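Local atomic coordinates of carboxylase (Deinococcus radiodurans, PDB entry 5H80), a protein that probably uses ATP and bicarbonate to carboxylate biotin, as the biotin carboxylase part of a single-chain, multi-domain bacterial carboxylase. Residues I232-G244 against W253-K265. Numbering follows the deposited sequence.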
loop_
_atom_site.group_PDB
_atom_site.type_symbol
_atom_site.label_atom_id
_atom_site.label_comp_id
_atom_site.label_asym_id
_atom_site.label_seq_id
_atom_site.Cartn_x
_atom_site.Cartn_y
_atom_site.Cartn_z
ATOM N N ILE A 232 22.789 -27.544 -10.348
ATOM C CA ILE A 232 22.855 -27.130 -8.927
ATOM C C ILE A 232 21.507 -27.450 -8.315
ATOM O O ILE A 232 20.410 -26.927 -8.695
ATOM C CB ILE A 232 23.253 -25.670 -8.700
ATOM C CG1 ILE A 232 24.671 -25.464 -9.227
ATOM C CG2 ILE A 232 23.046 -25.242 -7.232
ATOM C CD1 ILE A 232 25.755 -25.311 -8.217
ATOM N N GLU A 233 21.642 -28.314 -7.311
ATOM C CA GLU A 233 20.523 -28.976 -6.707
ATOM C C GLU A 233 20.398 -28.432 -5.229
ATOM O O GLU A 233 21.380 -27.959 -4.606
ATOM C CB GLU A 233 20.795 -30.483 -6.700
ATOM C CG GLU A 233 20.922 -31.087 -8.094
ATOM C CD GLU A 233 20.821 -32.608 -8.056
ATOM O OE1 GLU A 233 21.848 -33.188 -7.658
ATOM O OE2 GLU A 233 19.752 -33.155 -8.434
ATOM N N ARG A 234 19.188 -28.558 -4.725
ATOM C CA ARG A 234 18.904 -28.104 -3.429
ATOM C C ARG A 234 19.303 -26.689 -3.111
ATOM O O ARG A 234 19.710 -26.364 -1.990
ATOM C CB ARG A 234 19.593 -29.023 -2.429
ATOM C CG ARG A 234 18.848 -30.290 -2.287
ATOM C CD ARG A 234 19.644 -31.343 -1.588
ATOM N NE ARG A 234 20.996 -31.538 -2.097
ATOM C CZ ARG A 234 21.345 -32.213 -3.200
ATOM N NH1 ARG A 234 20.433 -32.753 -4.005
ATOM N NH2 ARG A 234 22.651 -32.315 -3.507
ATOM N N ALA A 235 19.206 -25.827 -4.088
ATOM C CA ALA A 235 19.447 -24.410 -3.896
ATOM C C ALA A 235 18.219 -23.480 -3.993
ATOM O O ALA A 235 17.203 -23.739 -4.661
ATOM C CB ALA A 235 20.497 -23.935 -4.832
ATOM N N ARG A 236 18.355 -22.381 -3.288
ATOM C CA ARG A 236 17.521 -21.214 -3.409
ATOM C C ARG A 236 18.026 -20.142 -4.422
ATOM O O ARG A 236 19.219 -19.953 -4.620
ATOM C CB ARG A 236 17.315 -20.597 -2.000
ATOM C CG ARG A 236 16.521 -21.545 -1.091
ATOM C CD ARG A 236 16.600 -21.081 0.400
ATOM N NE ARG A 236 16.140 -19.668 0.577
ATOM C CZ ARG A 236 16.014 -19.062 1.759
ATOM N NH1 ARG A 236 16.371 -19.691 2.921
ATOM N NH2 ARG A 236 15.659 -17.804 1.822
ATOM N N HIS A 237 17.058 -19.432 -5.019
ATOM C CA HIS A 237 17.296 -18.385 -5.963
ATOM C C HIS A 237 17.217 -17.145 -5.145
ATOM O O HIS A 237 16.153 -16.821 -4.698
ATOM C CB HIS A 237 16.281 -18.349 -7.059
ATOM C CG HIS A 237 16.427 -17.174 -7.988
ATOM N ND1 HIS A 237 16.769 -17.323 -9.313
ATOM C CD2 HIS A 237 16.274 -15.830 -7.802
ATOM C CE1 HIS A 237 16.881 -16.137 -9.884
ATOM N NE2 HIS A 237 16.461 -15.225 -9.029
ATOM N N ILE A 238 18.350 -16.526 -4.942
ATOM C CA ILE A 238 18.447 -15.243 -4.180
ATOM C C ILE A 238 19.163 -14.161 -5.002
ATOM O O ILE A 238 20.219 -14.392 -5.546
ATOM C CB ILE A 238 19.126 -15.475 -2.836
ATOM C CG1 ILE A 238 18.457 -16.554 -1.963
ATOM C CG2 ILE A 238 19.034 -14.181 -2.053
ATOM C CD1 ILE A 238 19.076 -16.756 -0.548
ATOM N N GLU A 239 18.534 -12.985 -5.136
ATOM C CA GLU A 239 18.990 -11.969 -6.097
ATOM C C GLU A 239 19.114 -10.684 -5.322
ATOM O O GLU A 239 18.336 -10.436 -4.404
ATOM C CB GLU A 239 18.074 -11.776 -7.272
ATOM C CG GLU A 239 16.607 -11.283 -6.962
ATOM C CD GLU A 239 15.657 -11.392 -8.161
ATOM O OE1 GLU A 239 15.943 -12.135 -9.146
ATOM O OE2 GLU A 239 14.626 -10.731 -8.156
ATOM N N VAL A 240 19.996 -9.865 -5.785
ATOM C CA VAL A 240 20.277 -8.588 -5.103
ATOM C C VAL A 240 19.916 -7.428 -5.963
ATOM O O VAL A 240 20.330 -7.339 -7.085
ATOM C CB VAL A 240 21.779 -8.464 -4.655
ATOM C CG1 VAL A 240 22.015 -7.110 -4.153
ATOM C CG2 VAL A 240 22.195 -9.546 -3.683
ATOM N N GLN A 241 19.098 -6.469 -5.443
ATOM C CA GLN A 241 18.787 -5.246 -6.142
ATOM C C GLN A 241 19.876 -4.207 -5.978
ATOM O O GLN A 241 20.175 -3.815 -4.792
ATOM C CB GLN A 241 17.472 -4.673 -5.530
ATOM C CG GLN A 241 17.046 -3.421 -6.193
ATOM C CD GLN A 241 16.511 -3.650 -7.663
ATOM O OE1 GLN A 241 15.531 -4.289 -7.867
ATOM N NE2 GLN A 241 17.365 -3.218 -8.681
ATOM N N VAL A 242 20.454 -3.823 -7.117
ATOM C CA VAL A 242 21.361 -2.723 -7.255
ATOM C C VAL A 242 20.851 -1.475 -7.927
ATOM O O VAL A 242 19.971 -1.443 -8.768
ATOM C CB VAL A 242 22.691 -3.205 -7.893
ATOM C CG1 VAL A 242 23.667 -2.085 -8.178
ATOM C CG2 VAL A 242 23.341 -4.253 -6.980
ATOM N N ALA A 243 21.452 -0.396 -7.506
ATOM C CA ALA A 243 21.319 0.883 -8.133
ATOM C C ALA A 243 22.651 1.560 -8.192
ATOM O O ALA A 243 23.446 1.558 -7.210
ATOM C CB ALA A 243 20.303 1.828 -7.336
ATOM N N GLY A 244 22.798 2.389 -9.194
ATOM C CA GLY A 244 23.985 3.249 -9.402
ATOM C C GLY A 244 23.789 4.529 -10.131
ATOM O O GLY A 244 22.822 4.723 -10.887
ATOM N N TRP A 253 19.120 -4.557 -0.727
ATOM C CA TRP A 253 19.118 -5.879 -0.176
ATOM C C TRP A 253 18.642 -6.919 -1.204
ATOM O O TRP A 253 18.791 -6.706 -2.415
ATOM C CB TRP A 253 18.295 -5.945 1.192
ATOM C CG TRP A 253 18.953 -4.991 2.215
ATOM C CD1 TRP A 253 19.968 -5.258 3.078
ATOM C CD2 TRP A 253 18.503 -3.673 2.516
ATOM N NE1 TRP A 253 20.211 -4.167 3.865
ATOM C CE2 TRP A 253 19.348 -3.167 3.530
ATOM C CE3 TRP A 253 17.480 -2.833 1.963
ATOM C CZ2 TRP A 253 19.165 -1.867 4.077
ATOM C CZ3 TRP A 253 17.348 -1.494 2.499
ATOM C CH2 TRP A 253 18.124 -1.098 3.548
ATOM N N GLU A 254 17.976 -7.959 -0.748
ATOM C CA GLU A 254 17.695 -9.124 -1.519
ATOM C C GLU A 254 16.260 -9.451 -1.740
ATOM O O GLU A 254 15.351 -9.071 -0.961
ATOM C CB GLU A 254 18.426 -10.343 -0.974
ATOM C CG GLU A 254 17.852 -11.176 0.150
ATOM C CD GLU A 254 17.714 -10.454 1.505
ATOM O OE1 GLU A 254 18.353 -9.401 1.658
ATOM O OE2 GLU A 254 17.007 -11.054 2.315
ATOM N N ARG A 255 16.032 -10.412 -2.648
ATOM C CA ARG A 255 14.717 -11.070 -2.861
ATOM C C ARG A 255 14.941 -12.531 -3.127
ATOM O O ARG A 255 16.044 -12.898 -3.631
ATOM C CB ARG A 255 13.990 -10.525 -4.099
ATOM C CG ARG A 255 13.484 -9.134 -4.097
ATOM C CD ARG A 255 12.911 -8.620 -5.417
ATOM N NE ARG A 255 13.863 -8.492 -6.519
ATOM C CZ ARG A 255 14.399 -7.366 -6.938
ATOM N NH1 ARG A 255 14.147 -6.172 -6.355
ATOM N NH2 ARG A 255 15.189 -7.403 -7.971
ATOM N N ASP A 256 13.977 -13.361 -2.711
ATOM C CA ASP A 256 14.051 -14.794 -2.913
ATOM C C ASP A 256 12.906 -15.188 -3.781
ATOM O O ASP A 256 11.730 -15.011 -3.423
ATOM C CB ASP A 256 14.053 -15.526 -1.648
ATOM C CG ASP A 256 14.315 -17.043 -1.765
ATOM O OD1 ASP A 256 13.554 -17.739 -2.458
ATOM O OD2 ASP A 256 15.285 -17.432 -1.056
ATOM N N CYS A 257 13.281 -15.790 -4.877
ATOM C CA CYS A 257 12.333 -16.168 -5.925
ATOM C C CYS A 257 12.443 -17.701 -6.197
ATOM O O CYS A 257 12.358 -18.148 -7.361
ATOM C CB CYS A 257 12.636 -15.470 -7.195
ATOM S SG CYS A 257 12.785 -13.653 -7.037
ATOM N N THR A 258 12.600 -18.475 -5.153
ATOM C CA THR A 258 12.842 -19.925 -5.272
ATOM C C THR A 258 11.698 -20.752 -5.843
ATOM O O THR A 258 11.888 -21.749 -6.527
ATOM C CB THR A 258 13.330 -20.438 -3.913
ATOM O OG1 THR A 258 14.571 -19.804 -3.507
ATOM C CG2 THR A 258 13.373 -22.062 -3.857
ATOM N N VAL A 259 10.463 -20.402 -5.506
ATOM C CA VAL A 259 9.267 -21.123 -5.951
ATOM C C VAL A 259 8.989 -20.749 -7.457
ATOM O O VAL A 259 8.612 -19.621 -7.813
ATOM C CB VAL A 259 8.078 -20.769 -5.049
ATOM C CG1 VAL A 259 6.828 -21.422 -5.602
ATOM C CG2 VAL A 259 8.387 -21.112 -3.568
ATOM N N GLN A 260 9.383 -21.705 -8.323
ATOM C CA GLN A 260 9.329 -21.553 -9.807
ATOM C C GLN A 260 8.669 -22.756 -10.405
ATOM O O GLN A 260 8.777 -23.780 -9.846
ATOM C CB GLN A 260 10.734 -21.543 -10.355
ATOM C CG GLN A 260 11.568 -20.504 -9.736
ATOM C CD GLN A 260 12.973 -20.377 -10.240
ATOM O OE1 GLN A 260 13.353 -20.991 -11.227
ATOM N NE2 GLN A 260 13.728 -19.464 -9.614
ATOM N N ARG A 261 7.989 -22.580 -11.518
ATOM C CA ARG A 261 7.269 -23.682 -12.240
ATOM C C ARG A 261 7.994 -23.712 -13.559
ATOM O O ARG A 261 8.005 -22.692 -14.262
ATOM C CB ARG A 261 5.824 -23.400 -12.454
ATOM C CG ARG A 261 5.017 -24.577 -13.031
ATOM C CD ARG A 261 3.647 -24.022 -13.346
ATOM N NE ARG A 261 2.542 -24.982 -13.224
ATOM C CZ ARG A 261 1.291 -24.688 -12.802
ATOM N NH1 ARG A 261 0.961 -23.458 -12.377
ATOM N NH2 ARG A 261 0.344 -25.640 -12.784
ATOM N N ARG A 262 8.721 -24.788 -13.846
ATOM C CA ARG A 262 9.600 -24.801 -15.053
ATOM C C ARG A 262 10.324 -23.476 -15.287
ATOM O O ARG A 262 10.242 -22.900 -16.363
ATOM C CB ARG A 262 8.786 -25.169 -16.322
ATOM C CG ARG A 262 8.152 -26.556 -16.278
ATOM C CD ARG A 262 7.481 -26.926 -17.590
ATOM N NE ARG A 262 7.298 -28.376 -17.745
ATOM C CZ ARG A 262 6.629 -28.957 -18.745
ATOM N NH1 ARG A 262 6.048 -28.226 -19.700
ATOM N NH2 ARG A 262 6.529 -30.281 -18.792
ATOM N N HIS A 263 10.999 -22.982 -14.259
ATOM C CA HIS A 263 11.834 -21.773 -14.360
ATOM C C HIS A 263 11.073 -20.423 -14.461
ATOM O O HIS A 263 11.716 -19.378 -14.517
ATOM C CB HIS A 263 12.886 -21.911 -15.503
ATOM C CG HIS A 263 13.804 -23.089 -15.338
ATOM N ND1 HIS A 263 13.548 -24.320 -15.908
ATOM C CD2 HIS A 263 14.964 -23.227 -14.648
ATOM C CE1 HIS A 263 14.498 -25.169 -15.562
ATOM N NE2 HIS A 263 15.377 -24.529 -14.812
ATOM N N GLN A 264 9.747 -20.438 -14.406
ATOM C CA GLN A 264 8.913 -19.213 -14.227
ATOM C C GLN A 264 8.638 -18.927 -12.718
ATOM O O GLN A 264 8.072 -19.736 -12.021
ATOM C CB GLN A 264 7.561 -19.364 -14.918
ATOM C CG GLN A 264 7.562 -19.885 -16.356
ATOM C CD GLN A 264 8.786 -19.473 -17.149
ATOM O OE1 GLN A 264 9.806 -20.178 -17.153
ATOM N NE2 GLN A 264 8.695 -18.339 -17.832
ATOM N N LYS A 265 9.016 -17.776 -12.244
ATOM C CA LYS A 265 8.847 -17.380 -10.867
ATOM C C LYS A 265 7.357 -17.152 -10.533
ATOM O O LYS A 265 6.614 -16.693 -11.428
ATOM C CB LYS A 265 9.684 -16.097 -10.625
ATOM C CG LYS A 265 11.210 -16.211 -10.762
ATOM C CD LYS A 265 11.894 -14.826 -10.875
ATOM C CE LYS A 265 13.392 -14.906 -11.055
ATOM N NZ LYS A 265 14.093 -13.616 -11.325
HETATM O O HOH W 1 16.868 -19.659 -11.140
#
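Gln241 OE1 takes two N-H groups of Arg255: NH1, 2.8 Å away, lies in the carbonyl plane on a lone pair, whereas NH2 at 3.1 Å stands above that plane. The same guanidinium turns its NE edge to Glu239, whose OE2 receives NE on its anti lone pair at 2.9 Å with an N-H...O angle of 170°. Arginine suits the place because its flat group serves two acceptors within its own plane, the carboxylate standing perpendicular to it; Thr328 shares a further bond with NH1. A leucine in place of Arg255 would probably leave the carboxylate of Glu239 and the amide oxygen of Gln241 without these donors inside the protein. A carboxylate suits position 239 because its second oxygen, Glu239 OE1, can accept from His237 NE2 at 3.1 Å and from Lys265 NZ at 3.2 Å, both arriving from one face. His237 turns its CG anti to the backbone N (chi1 174°), which points the NE2 edge of the ring at OE1; OE1 lies in the ring plane, while NE2 stands above the carboxylate plane. The long, extended lysine also bridges to Glu324 and Glu303. At the backbone of His237, Thr258 OG1 accepts its N at 2.9 Å, and Cys257 N donates to its O. On the face of Ile238 and Val240, Arg236 reaches Asp256 OD2 side-on through NE and NH2, each 2.9 Å away, while NH2 also bonds to Pro273 O. Asp256 OD1 accepts the backbone N of Thr258, in an Asx turn, and its hydroxyl, and also bonds to Tyr472; threonine suits because its hydroxyl both donates and accepts. Within this hairpin of the ATP-grasp-type domain, Glu239, Arg255 and Lys265 form a buried salt-bridge network, whose shared carboxylate fixes His237, Lys265 and Arg255 relative to one another, probably near the active site, as in related biotin carboxylases.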